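Side-chain contacts in EvdO1 (Micromonospora carbonacea, PDB 4XBZ), which probably catalyses an oxidative cyclization in orthosomycin antibiotic biosynthesis, as a metal-dependent oxygenase of the phytanoyl-CoA dioxygenase family: residues A[42-47]-A[128-133]; A[82-87]-A[92-97]; A[110-113]-A[117-120]; A[139-144]-A[283-288]; A[290-295]-A[299-304]. One frame throughout, in Å; residues are numbered along the deposited sequence.

Interaction 1: A[42-47]-A[128-133]; sequences TGLLPE and LRIMEQ
The side chain of Leu44 swings toward helix 125-134 because its CG stands anti to the backbone N (chi1 -180°), and a chi2 of 78° then sends CD2 forward to Ile130 and Gln133. That one methyl carries the contact. CD2 of Leu44 lies 3.9 Å from CB of Gln133 and 4.1 Å from CG2 of Ile130, two residues three positions apart and so neighbours along one side of the helix. Leu44 thus meets the pair with a single branch, at a slant to both side chains, and no hydrogen bond joins the segments. CB of Gln133 does the touching, while the chain beyond it bends at chi2 (-53°) and takes the amide elsewhere: NE2 makes a weak hydrogen bond to Pro46 O of the second subunit. Ile130 is buried, and on the sheet side it also packs on Leu237 of strand 235-239. Just before Leu44, OG1 of Thr42 donates to the carbonyl O of Gly43 at 2.8 Å, in the carbonyl plane and on a lone pair. Leu44 itself is backed by Ile39 and Val49, and Leu45 follows as the N-cap of helix 46-55. Apolar contact of this kind, between an N-terminal loop and a helix packed on the larger sheet, belongs here to the periphery of a double-stranded beta-helix, beside its subunit interface.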
# COMPACT_ATOMS: atom_id res chain seq x y z
N THR A 42 -8.42 -18.02 -3.81
CA THR A 42 -7.09 -17.96 -3.20
C THR A 42 -7.00 -16.97 -2.04
O THR A 42 -6.19 -17.14 -1.12
CB THR A 42 -6.02 -17.57 -4.25
OG1 THR A 42 -6.30 -16.26 -4.76
CG2 THR A 42 -6.02 -18.56 -5.41
N GLY A 43 -7.83 -15.93 -2.08
CA GLY A 43 -7.65 -14.79 -1.20
C GLY A 43 -6.72 -13.83 -1.92
O GLY A 43 -6.27 -14.11 -3.03
N LEU A 44 -6.42 -12.69 -1.31
CA LEU A 44 -5.51 -11.75 -1.94
C LEU A 44 -4.07 -12.07 -1.53
O LEU A 44 -3.69 -11.96 -0.35
CB LEU A 44 -5.87 -10.32 -1.57
CG LEU A 44 -4.98 -9.23 -2.18
CD1 LEU A 44 -5.33 -8.96 -3.65
CD2 LEU A 44 -5.08 -7.96 -1.35
N LEU A 45 -3.26 -12.46 -2.52
CA LEU A 45 -1.91 -12.95 -2.29
C LEU A 45 -0.85 -11.86 -2.40
O LEU A 45 -1.07 -10.84 -3.04
CB LEU A 45 -1.57 -14.08 -3.28
CG LEU A 45 -2.50 -15.29 -3.29
CD1 LEU A 45 -1.94 -16.36 -4.21
CD2 LEU A 45 -2.72 -15.84 -1.88
N PRO A 46 0.31 -12.07 -1.77
CA PRO A 46 1.47 -11.18 -1.92
C PRO A 46 1.80 -10.83 -3.37
O PRO A 46 2.07 -9.66 -3.64
CB PRO A 46 2.60 -11.99 -1.29
CG PRO A 46 1.93 -12.72 -0.20
CD PRO A 46 0.56 -13.09 -0.74
N GLU A 47 1.77 -11.81 -4.29
CA GLU A 47 2.04 -11.51 -5.70
C GLU A 47 1.01 -10.54 -6.29
O GLU A 47 1.35 -9.68 -7.11
CB GLU A 47 2.10 -12.80 -6.53
CG GLU A 47 0.81 -13.63 -6.56
CD GLU A 47 1.01 -15.00 -7.24
OE1 GLU A 47 0.61 -15.16 -8.43
OE2 GLU A 47 1.58 -15.91 -6.59
N LEU A 128 -13.52 -4.30 0.75
CA LEU A 128 -12.87 -3.48 1.78
C LEU A 128 -11.59 -4.10 2.38
O LEU A 128 -10.63 -3.39 2.69
CB LEU A 128 -13.86 -3.16 2.89
CG LEU A 128 -15.07 -2.34 2.46
CD1 LEU A 128 -16.07 -2.28 3.60
CD2 LEU A 128 -14.63 -0.94 2.04
N ARG A 129 -11.55 -5.43 2.52
CA ARG A 129 -10.34 -6.07 3.02
C ARG A 129 -9.21 -5.99 2.00
O ARG A 129 -8.04 -5.93 2.38
CB ARG A 129 -10.60 -7.54 3.41
CG ARG A 129 -11.18 -7.66 4.82
CD ARG A 129 -10.99 -9.04 5.43
NE ARG A 129 -12.05 -9.98 5.05
CZ ARG A 129 -13.28 -9.95 5.55
NH1 ARG A 129 -13.64 -9.02 6.43
NH2 ARG A 129 -14.17 -10.86 5.15
N ILE A 130 -9.57 -5.99 0.71
CA ILE A 130 -8.57 -5.79 -0.33
C ILE A 130 -8.07 -4.36 -0.29
O ILE A 130 -6.85 -4.12 -0.28
CB ILE A 130 -9.11 -6.07 -1.74
CG1 ILE A 130 -9.39 -7.56 -1.93
CG2 ILE A 130 -8.12 -5.56 -2.78
CD1 ILE A 130 -10.25 -7.85 -3.15
N MET A 131 -9.01 -3.41 -0.27
CA MET A 131 -8.69 -1.99 -0.15
C MET A 131 -7.82 -1.70 1.06
O MET A 131 -6.86 -0.93 0.97
CB MET A 131 -9.97 -1.14 -0.08
CG MET A 131 -10.69 -0.96 -1.43
SD MET A 131 -9.66 -0.16 -2.70
CE MET A 131 -8.97 -1.59 -3.51
N GLU A 132 -8.14 -2.32 2.18
CA GLU A 132 -7.34 -2.12 3.38
C GLU A 132 -5.90 -2.57 3.20
O GLU A 132 -5.00 -1.94 3.74
CB GLU A 132 -7.93 -2.84 4.58
CG GLU A 132 -7.50 -2.19 5.88
CD GLU A 132 -7.18 -3.17 6.98
OE1 GLU A 132 -6.84 -4.33 6.64
OE2 GLU A 132 -7.28 -2.78 8.17
N GLN A 133 -5.67 -3.65 2.45
CA GLN A 133 -4.30 -4.10 2.19
C GLN A 133 -3.60 -3.14 1.22
O GLN A 133 -2.39 -2.93 1.31
CB GLN A 133 -4.27 -5.53 1.63
CG GLN A 133 -4.31 -6.61 2.70
CD GLN A 133 -3.22 -6.42 3.78
OE1 GLN A 133 -2.02 -6.62 3.53
NE2 GLN A 133 -3.65 -6.07 5.00

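Interaction 2: A[82-87]-A[92-97]; sequences RAWSTR and TVWTLE
A T-shaped pair of indoles, Trp84 and Trp94, joins the C-terminal end of helix 66-86 to strand 92-94, an outermost strand of the larger sheet. Trp94 turns its edge to the face of Trp84, with the six-membered rings 5.8 Å apart between centroids and their planes at 83°. The same benzo edge presses on the helix backbone: CZ2 of Trp94 comes to 3.3 Å from Ala83 O, which lies in the plane of the indole at its rim and also accepts the backbone N-H of Arg87. Arg87, just past the helix, has positive phi (49°), and its CA sits 3.5 Å from Trp94 CZ2. A short loop leads from here into the edge strand of the double-stranded beta-helix, and within it Ser88 O takes the indole N-H of Trp94. From CG to NE the Arg87 chain runs extended, at about a right angle to the Trp94 side chain, and its NH1 stays 4.0 Å from Trp94 CZ3. With an alanine in place of Trp94, a gap would probably open between helix and strand, leaving the face of Trp84 without its edge partner and Ser88 O without the indole donor. Ala83 CB faces Thr92 CG2 at 4.3 Å.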
# COMPACT_ATOMS: atom_id res chain seq x y z
N ARG A 82 -34.28 6.40 -14.20
CA ARG A 82 -34.57 7.66 -13.53
C ARG A 82 -33.96 8.85 -14.26
O ARG A 82 -34.62 9.88 -14.44
CB ARG A 82 -34.07 7.62 -12.09
CG ARG A 82 -33.89 8.98 -11.43
CD ARG A 82 -33.35 8.82 -10.01
NE ARG A 82 -33.29 10.08 -9.30
CZ ARG A 82 -32.92 10.20 -8.03
NH1 ARG A 82 -32.58 9.12 -7.33
NH2 ARG A 82 -32.89 11.40 -7.46
N ALA A 83 -32.71 8.71 -14.69
CA ALA A 83 -32.01 9.81 -15.34
C ALA A 83 -32.72 10.22 -16.62
O ALA A 83 -32.84 11.41 -16.90
CB ALA A 83 -30.57 9.43 -15.62
N TRP A 84 -33.18 9.23 -17.38
CA TRP A 84 -33.92 9.48 -18.61
C TRP A 84 -35.28 10.13 -18.36
O TRP A 84 -35.67 11.06 -19.07
CB TRP A 84 -34.13 8.18 -19.38
CG TRP A 84 -32.93 7.69 -20.12
CD1 TRP A 84 -32.22 6.55 -19.85
CD2 TRP A 84 -32.32 8.29 -21.26
NE1 TRP A 84 -31.21 6.40 -20.76
CE2 TRP A 84 -31.24 7.46 -21.64
CE3 TRP A 84 -32.57 9.44 -22.00
CZ2 TRP A 84 -30.42 7.75 -22.73
CZ3 TRP A 84 -31.75 9.73 -23.08
CH2 TRP A 84 -30.69 8.88 -23.44
N SER A 85 -36.00 9.62 -17.37
CA SER A 85 -37.33 10.13 -17.04
C SER A 85 -37.31 11.62 -16.70
O SER A 85 -38.23 12.34 -17.05
CB SER A 85 -37.94 9.38 -15.86
OG SER A 85 -38.10 8.00 -16.14
N THR A 86 -36.25 12.07 -16.03
CA THR A 86 -36.24 13.40 -15.45
C THR A 86 -35.50 14.43 -16.28
O THR A 86 -35.84 15.62 -16.26
CB THR A 86 -35.60 13.41 -14.05
OG1 THR A 86 -34.19 13.24 -14.17
CG2 THR A 86 -36.18 12.29 -13.19
N ARG A 87 -34.49 13.98 -17.01
CA ARG A 87 -33.57 14.88 -17.68
C ARG A 87 -33.10 15.94 -16.71
O ARG A 87 -33.04 17.13 -17.04
CB ARG A 87 -34.23 15.49 -18.90
CG ARG A 87 -34.75 14.42 -19.80
CD ARG A 87 -35.27 14.92 -21.11
NE ARG A 87 -35.74 13.75 -21.83
CZ ARG A 87 -34.98 13.01 -22.64
NH1 ARG A 87 -33.72 13.37 -22.89
NH2 ARG A 87 -35.50 11.94 -23.22
N THR A 92 -25.81 14.29 -12.41
CA THR A 92 -25.83 13.50 -13.64
C THR A 92 -25.07 14.19 -14.75
O THR A 92 -25.35 15.33 -15.09
CB THR A 92 -27.28 13.21 -14.09
OG1 THR A 92 -28.01 12.61 -13.02
CG2 THR A 92 -27.29 12.24 -15.26
N VAL A 93 -24.08 13.49 -15.31
CA VAL A 93 -23.32 13.98 -16.45
C VAL A 93 -24.04 13.62 -17.74
O VAL A 93 -24.37 12.46 -17.95
CB VAL A 93 -21.88 13.40 -16.50
CG1 VAL A 93 -21.13 13.92 -17.71
CG2 VAL A 93 -21.11 13.72 -15.21
N TRP A 94 -24.27 14.62 -18.59
CA TRP A 94 -25.02 14.45 -19.84
C TRP A 94 -24.14 14.78 -21.04
O TRP A 94 -23.35 15.71 -20.99
CB TRP A 94 -26.28 15.34 -19.85
CG TRP A 94 -27.42 14.81 -19.04
CD1 TRP A 94 -27.56 14.87 -17.69
CD2 TRP A 94 -28.60 14.15 -19.53
NE1 TRP A 94 -28.74 14.29 -17.30
CE2 TRP A 94 -29.39 13.83 -18.41
CE3 TRP A 94 -29.05 13.79 -20.80
CZ2 TRP A 94 -30.61 13.19 -18.52
CZ3 TRP A 94 -30.26 13.15 -20.91
CH2 TRP A 94 -31.03 12.85 -19.78
N THR A 95 -24.31 14.05 -22.13
CA THR A 95 -23.53 14.27 -23.35
C THR A 95 -23.74 15.68 -23.89
O THR A 95 -22.80 16.35 -24.31
CB THR A 95 -23.88 13.25 -24.46
OG1 THR A 95 -25.31 13.15 -24.58
CG2 THR A 95 -23.33 11.90 -24.11
N LEU A 96 -25.00 16.11 -23.88
CA LEU A 96 -25.37 17.48 -24.21
C LEU A 96 -26.40 17.92 -23.18
O LEU A 96 -26.84 17.09 -22.39
CB LEU A 96 -25.97 17.58 -25.61
CG LEU A 96 -25.18 16.95 -26.75
CD1 LEU A 96 -26.07 16.80 -27.99
CD2 LEU A 96 -23.98 17.81 -27.03
N GLU A 97 -26.78 19.19 -23.20
CA GLU A 97 -27.89 19.64 -22.37
C GLU A 97 -29.11 18.76 -22.69
O GLU A 97 -29.39 18.51 -23.85
CB GLU A 97 -28.19 21.12 -22.61
CG GLU A 97 -28.45 21.93 -21.34
CD GLU A 97 -27.18 22.48 -20.71
OE1 GLU A 97 -26.20 22.71 -21.45
OE2 GLU A 97 -27.16 22.69 -19.48

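Interaction 3: A[110-113]-A[117-120]; sequences YVVD and PIAM
Val111 and Val112 meet Ile118 and Ala119 in a buried contact between two short consecutive helices; its side chains are all apolar, and no hydrogen bond crosses it. On one flank the side chains come closest, with CG2 of Val111 and CG2 of Ile118 3.7 Å apart. This Ile118 methyl reaches across because it is anti to its own backbone N, and it also lies 3.9 Å from CG2 of Val112, so one branch is shared between two valines. CD1 of Ile118 adds a contact at 4.0 Å to Val111 CB. On the second flank backbone meets side chain in the shortest approach of all: the methyl of Ala119 stands 3.3 Å from the carbonyl O of Val112. The side-chain contact there is looser, with Val112 CG1 and Ala119 CB 4.1 Å apart. Asp113 and Pro117, by contrast, point away from the opposing segment and are only partly buried; Asp113 uses OD1 to take the backbone N-H of Leu324. Beneath the helices, Ile118 rests on Ile257 and Val112 on Phe259, both of strand 256-263, while Ala119 touches Cys288 and Met291 of helix 275-293, so the helix pair packs on the larger sheet beside that long helix.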
# COMPACT_ATOMS: atom_id res chain seq x y z
N TYR A 110 -23.16 9.73 -6.64
CA TYR A 110 -23.71 9.45 -5.31
C TYR A 110 -24.76 8.36 -5.41
O TYR A 110 -25.86 8.47 -4.85
CB TYR A 110 -24.27 10.73 -4.66
CG TYR A 110 -23.31 11.89 -4.79
CD1 TYR A 110 -22.07 11.85 -4.15
CD2 TYR A 110 -23.62 12.99 -5.57
CE1 TYR A 110 -21.17 12.90 -4.27
CE2 TYR A 110 -22.73 14.06 -5.70
CZ TYR A 110 -21.50 14.00 -5.05
OH TYR A 110 -20.60 15.04 -5.17
N VAL A 111 -24.41 7.30 -6.13
CA VAL A 111 -25.30 6.16 -6.34
C VAL A 111 -25.42 5.35 -5.06
O VAL A 111 -26.35 4.56 -4.91
CB VAL A 111 -24.80 5.25 -7.47
CG1 VAL A 111 -24.74 6.03 -8.79
CG2 VAL A 111 -23.44 4.70 -7.12
N VAL A 112 -24.48 5.54 -4.14
CA VAL A 112 -24.54 4.86 -2.85
C VAL A 112 -25.67 5.46 -2.00
O VAL A 112 -26.35 4.76 -1.25
CB VAL A 112 -23.18 4.96 -2.11
CG1 VAL A 112 -23.37 5.05 -0.59
CG2 VAL A 112 -22.27 3.80 -2.50
N ASP A 113 -25.89 6.76 -2.13
CA ASP A 113 -27.01 7.41 -1.46
C ASP A 113 -28.34 7.07 -2.15
O ASP A 113 -29.39 7.01 -1.51
CB ASP A 113 -26.78 8.93 -1.44
CG ASP A 113 -27.81 9.67 -0.61
OD1 ASP A 113 -28.14 9.21 0.51
OD2 ASP A 113 -28.29 10.73 -1.07
N PRO A 117 -29.16 -1.19 -2.56
CA PRO A 117 -28.24 -2.30 -2.85
C PRO A 117 -26.80 -1.84 -3.11
O PRO A 117 -25.86 -2.62 -2.89
CB PRO A 117 -28.84 -2.93 -4.11
CG PRO A 117 -30.29 -2.58 -4.04
CD PRO A 117 -30.32 -1.19 -3.48
N ILE A 118 -26.64 -0.61 -3.58
CA ILE A 118 -25.31 -0.10 -3.88
C ILE A 118 -24.57 0.39 -2.61
O ILE A 118 -23.35 0.20 -2.47
CB ILE A 118 -25.40 1.01 -4.95
CG1 ILE A 118 -25.97 0.42 -6.25
CG2 ILE A 118 -24.05 1.65 -5.19
CD1 ILE A 118 -26.01 1.40 -7.41
N ALA A 119 -25.31 0.97 -1.66
CA ALA A 119 -24.74 1.31 -0.35
C ALA A 119 -24.19 0.06 0.35
O ALA A 119 -23.08 0.07 0.88
CB ALA A 119 -25.78 1.98 0.52
N MET A 120 -24.96 -1.02 0.33
CA MET A 120 -24.50 -2.28 0.90
C MET A 120 -23.29 -2.84 0.14
O MET A 120 -22.39 -3.46 0.73
CB MET A 120 -25.65 -3.30 0.92
CG MET A 120 -26.84 -2.87 1.82
SD MET A 120 -27.93 -4.21 2.37
CE MET A 120 -28.58 -4.81 0.81

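Interaction 4: A[139-144]-A[283-288]; sequences LIPTWD and QVLRSC
The pyrrolidine ring of Pro141 meets Leu285 with the CD-CG side of its rim: CD lies 4.1 Å and CG 4.2 Å from Leu285 CB. The ring and the leucine chain run at a slant to each other, so the methylene of Leu285 rests against one border of the proline. The flat indole of Trp143 is engaged elsewhere: it stacks with the ring of His328 and meets that of His273. Past CB, Leu285 places CG anti to its backbone N (chi1 -173°), which carries the two terminal methyls toward the start of the strand. There CD2 of Leu285 comes to 4.3 Å from CD1 of Leu139 and to the same distance from the carbonyl O of Leu139. Leu139 reaches this position by its chi1 of 74°, since its first bond leads along the contact and only the end of the chain approaches the helix. Val284 also points toward the strand but stays farther off, and no hydrogen bond crosses between the segments. The nearby carbonyls find weak partners elsewhere: Leu139 O with Tyr306 OH, and Pro141 O with Lys281 NZ. Having no N-H, Pro141 cannot donate to the sheet, yet its neighbours Ile140 and Thr142 pair with Arg262 and Glu260 of strand 256-263. Helix 275-293 thus lies against strand 139-147 of the larger sheet, with helix 125-134 beside it, whose Leu128 packs on the same Leu285.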
# COMPACT_ATOMS: atom_id res chain seq x y z
N LEU A 139 -8.23 3.83 5.26
CA LEU A 139 -8.95 4.08 4.01
C LEU A 139 -10.28 4.81 4.25
O LEU A 139 -11.00 4.55 5.22
CB LEU A 139 -9.23 2.76 3.28
CG LEU A 139 -10.32 1.87 3.86
CD1 LEU A 139 -11.47 1.71 2.84
CD2 LEU A 139 -9.75 0.52 4.24
N ILE A 140 -10.59 5.75 3.38
CA ILE A 140 -11.94 6.28 3.35
C ILE A 140 -12.47 6.24 1.91
O ILE A 140 -11.69 6.33 0.96
CB ILE A 140 -12.01 7.72 3.89
CG1 ILE A 140 -11.10 8.66 3.10
CG2 ILE A 140 -11.65 7.75 5.38
CD1 ILE A 140 -11.63 10.10 3.04
N PRO A 141 -13.79 6.07 1.76
CA PRO A 141 -14.43 6.15 0.44
C PRO A 141 -14.63 7.61 -0.02
O PRO A 141 -15.06 8.44 0.78
CB PRO A 141 -15.78 5.46 0.67
CG PRO A 141 -16.09 5.76 2.14
CD PRO A 141 -14.74 5.70 2.83
N THR A 142 -14.31 7.92 -1.27
CA THR A 142 -14.44 9.30 -1.72
C THR A 142 -15.52 9.41 -2.79
O THR A 142 -16.71 9.41 -2.48
CB THR A 142 -13.09 9.87 -2.23
OG1 THR A 142 -12.56 9.02 -3.24
CG2 THR A 142 -12.05 9.99 -1.07
N TRP A 143 -15.11 9.51 -4.05
CA TRP A 143 -16.05 9.47 -5.15
C TRP A 143 -16.77 8.14 -5.19
O TRP A 143 -16.17 7.08 -4.94
CB TRP A 143 -15.32 9.74 -6.48
CG TRP A 143 -15.07 11.22 -6.74
CD1 TRP A 143 -15.84 12.07 -7.51
CD2 TRP A 143 -14.00 12.02 -6.21
NE1 TRP A 143 -15.30 13.34 -7.49
CE2 TRP A 143 -14.18 13.34 -6.70
CE3 TRP A 143 -12.90 11.76 -5.38
CZ2 TRP A 143 -13.30 14.38 -6.39
CZ3 TRP A 143 -12.03 12.80 -5.07
CH2 TRP A 143 -12.23 14.09 -5.57
N ASP A 144 -18.07 8.18 -5.45
CA ASP A 144 -18.85 6.98 -5.74
C ASP A 144 -19.85 7.31 -6.86
O ASP A 144 -20.55 8.32 -6.81
CB ASP A 144 -19.54 6.43 -4.47
CG ASP A 144 -20.84 7.18 -4.11
OD1 ASP A 144 -21.90 6.86 -4.71
OD2 ASP A 144 -20.83 8.06 -3.21
N GLN A 283 -18.22 7.86 8.53
CA GLN A 283 -19.58 7.57 8.98
C GLN A 283 -20.37 6.86 7.87
O GLN A 283 -21.13 5.93 8.14
CB GLN A 283 -20.32 8.85 9.39
CG GLN A 283 -19.87 9.52 10.70
CD GLN A 283 -20.95 10.45 11.23
OE1 GLN A 283 -22.05 10.02 11.55
NE2 GLN A 283 -20.65 11.74 11.28
N VAL A 284 -20.19 7.32 6.63
CA VAL A 284 -20.75 6.63 5.46
C VAL A 284 -20.26 5.17 5.42
O VAL A 284 -21.08 4.24 5.31
CB VAL A 284 -20.36 7.34 4.14
CG1 VAL A 284 -20.81 6.52 2.93
CG2 VAL A 284 -20.92 8.74 4.10
N LEU A 285 -18.95 4.96 5.56
CA LEU A 285 -18.38 3.61 5.51
C LEU A 285 -18.98 2.71 6.59
O LEU A 285 -19.37 1.56 6.33
CB LEU A 285 -16.86 3.65 5.67
CG LEU A 285 -16.15 2.32 5.45
CD1 LEU A 285 -16.40 1.83 4.05
CD2 LEU A 285 -14.64 2.40 5.71
N ARG A 286 -19.04 3.23 7.81
CA ARG A 286 -19.54 2.44 8.94
C ARG A 286 -21.04 2.20 8.79
O ARG A 286 -21.54 1.14 9.16
CB ARG A 286 -19.23 3.14 10.27
CG ARG A 286 -17.75 3.36 10.51
CD ARG A 286 -17.48 4.10 11.80
NE ARG A 286 -17.35 3.16 12.90
CZ ARG A 286 -18.18 3.11 13.93
NH1 ARG A 286 -19.20 3.97 14.00
NH2 ARG A 286 -17.99 2.22 14.89
N SER A 287 -21.74 3.17 8.21
CA SER A 287 -23.15 3.00 7.98
C SER A 287 -23.40 1.91 6.94
O SER A 287 -24.29 1.09 7.12
CB SER A 287 -23.78 4.31 7.52
OG SER A 287 -25.16 4.11 7.27
N CYS A 288 -22.59 1.88 5.88
CA CYS A 288 -22.79 0.88 4.83
C CYS A 288 -22.43 -0.51 5.32
O CYS A 288 -23.09 -1.50 4.97
CB CYS A 288 -21.97 1.22 3.58
SG CYS A 288 -22.44 2.75 2.74

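Interaction 5: A[290-295]-A[299-304]; sequences QMRANE and GDEEPF
OE2 of Glu301 accepts the N-H of Arg292 NE at 2.7 Å, the shorter half of a two-pronged salt bridge. The other half joins Arg292 NH2 to OE1 of Glu301 at 2.8 Å. Both bonds are nearly straight, with N-H...O angles of 163° and 165°, and each oxygen uses its syn lone pair. The guanidinium therefore offers its NE side to the carboxylate, and the two groups lie almost in one plane, 8° apart. All the aliphatic torsions of Arg292 are close to anti, which stretches the chain from the last turn of helix 275-293 to its partner; the extended end of Glu301 comes to it from the following loop, at about a right angle. Outside the pair, NH2 of Arg292 also bridges to Glu68 OE1, NH1 gives a hydrogen bond to Met120 O, and Phe298 makes a cation-pi contact. The helical run stops at Asn294, and the chain turns back beyond it. A leucine in place of Arg292 would probably leave the carboxylates of Glu301 and Glu68 without their shared cation and Met120 O without its donor. With one buried guanidinium held by two carboxylates and a carbonyl, the planar, paired bonds fix its rotation, and the charges are likely to keep each other ionised.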
# COMPACT_ATOMS: atom_id res chain seq x y z
N GLN A 290 -22.68 -1.61 8.32
CA GLN A 290 -23.71 -2.05 9.26
C GLN A 290 -24.98 -2.56 8.57
O GLN A 290 -25.48 -3.63 8.90
CB GLN A 290 -24.06 -0.93 10.24
CG GLN A 290 -24.57 -1.44 11.58
CD GLN A 290 -24.74 -0.33 12.59
OE1 GLN A 290 -25.58 0.55 12.44
NE2 GLN A 290 -23.90 -0.35 13.63
N MET A 291 -25.52 -1.80 7.61
CA MET A 291 -26.72 -2.29 6.95
C MET A 291 -26.43 -3.54 6.11
O MET A 291 -27.34 -4.35 5.87
CB MET A 291 -27.38 -1.20 6.10
CG MET A 291 -26.46 -0.28 5.35
SD MET A 291 -27.39 1.09 4.60
CE MET A 291 -28.22 0.22 3.29
N ARG A 292 -25.19 -3.74 5.68
CA ARG A 292 -24.88 -4.96 4.95
C ARG A 292 -24.89 -6.14 5.93
O ARG A 292 -25.24 -7.27 5.58
CB ARG A 292 -23.55 -4.86 4.20
CG ARG A 292 -23.21 -6.13 3.45
CD ARG A 292 -21.90 -6.09 2.70
NE ARG A 292 -21.76 -7.28 1.86
CZ ARG A 292 -22.00 -7.30 0.55
NH1 ARG A 292 -22.33 -6.18 -0.09
NH2 ARG A 292 -21.87 -8.43 -0.12
N ALA A 293 -24.53 -5.85 7.18
CA ALA A 293 -24.51 -6.84 8.25
C ALA A 293 -25.92 -7.28 8.67
O ALA A 293 -26.19 -8.48 8.79
CB ALA A 293 -23.75 -6.29 9.46
N ASN A 294 -26.80 -6.31 8.87
CA ASN A 294 -28.20 -6.56 9.22
C ASN A 294 -29.08 -6.96 8.03
O ASN A 294 -30.31 -6.93 8.11
CB ASN A 294 -28.80 -5.32 9.89
CG ASN A 294 -27.99 -4.87 11.09
OD1 ASN A 294 -27.39 -5.68 11.79
ND2 ASN A 294 -27.98 -3.56 11.33
N GLU A 295 -28.44 -7.30 6.91
CA GLU A 295 -29.16 -7.81 5.75
C GLU A 295 -29.10 -9.33 5.72
O GLU A 295 -28.01 -9.90 5.60
CB GLU A 295 -28.57 -7.24 4.46
CG GLU A 295 -29.28 -7.70 3.20
CD GLU A 295 -30.66 -7.08 3.04
OE1 GLU A 295 -30.97 -6.09 3.75
OE2 GLU A 295 -31.43 -7.58 2.20
N GLY A 299 -25.74 -12.59 6.09
CA GLY A 299 -25.43 -13.08 7.42
C GLY A 299 -24.20 -13.97 7.55
O GLY A 299 -23.48 -13.90 8.54
N ASP A 300 -23.95 -14.81 6.55
CA ASP A 300 -22.79 -15.71 6.58
C ASP A 300 -21.47 -14.98 6.38
O ASP A 300 -20.39 -15.57 6.51
CB ASP A 300 -22.93 -16.80 5.51
CG ASP A 300 -23.59 -18.07 6.04
OD1 ASP A 300 -23.10 -18.62 7.05
OD2 ASP A 300 -24.59 -18.52 5.44
N GLU A 301 -21.55 -13.69 6.05
CA GLU A 301 -20.36 -12.88 5.78
C GLU A 301 -19.63 -12.49 7.05
O GLU A 301 -20.25 -12.14 8.05
CB GLU A 301 -20.74 -11.61 5.02
CG GLU A 301 -20.57 -11.72 3.53
CD GLU A 301 -20.97 -10.45 2.82
OE1 GLU A 301 -21.03 -10.49 1.57
OE2 GLU A 301 -21.23 -9.43 3.49
N GLU A 302 -18.30 -12.55 7.00
CA GLU A 302 -17.46 -11.95 8.02
C GLU A 302 -17.23 -10.47 7.70
O GLU A 302 -16.38 -10.13 6.87
CB GLU A 302 -16.12 -12.70 8.13
CG GLU A 302 -15.25 -12.24 9.29
CD GLU A 302 -16.04 -12.03 10.57
OE1 GLU A 302 -16.57 -13.02 11.12
OE2 GLU A 302 -16.12 -10.87 11.03
N PRO A 303 -17.99 -9.59 8.35
CA PRO A 303 -18.05 -8.16 8.02
C PRO A 303 -16.74 -7.42 8.26
O PRO A 303 -16.03 -7.72 9.23
CB PRO A 303 -19.15 -7.62 8.95
CG PRO A 303 -19.18 -8.58 10.09
CD PRO A 303 -18.79 -9.92 9.54
N PHE A 304 -16.44 -6.47 7.38
CA PHE A 304 -15.21 -5.70 7.50
C PHE A 304 -15.10 -4.95 8.84
O PHE A 304 -16.03 -4.25 9.27
CB PHE A 304 -15.08 -4.70 6.34
CG PHE A 304 -13.81 -3.89 6.37
CD1 PHE A 304 -12.56 -4.50 6.30
CD2 PHE A 304 -13.86 -2.51 6.48
CE1 PHE A 304 -11.40 -3.76 6.33
CE2 PHE A 304 -12.69 -1.76 6.51
CZ PHE A 304 -11.47 -2.39 6.43

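How the interactions relate
Interactions 3, 4 and 5 are clustered, with centres 10 to 15 Å apart, and all border helix 275-293: interactions 4 and 5 use it directly, whereas interaction 3 packs on it. Interaction 1 lies about 19 Å from interactions 4 and 5, between centres, and touches both through helix 125-134, where Leu128 meets Leu285 and Phe304. Interaction 2 stands apart at the far edge of the larger sheet, about 37 Å from interaction 1, on the opposite side of the chain's centre. Interactions 2 and 3 fall, in that order, between the two segments of interaction 1; interactions 4 and 5 follow. Interactions 1 and 4 join sequence-distant parts, whereas 2, 3 and 5 fold neighbouring segments back, all around one double-stranded beta-helix.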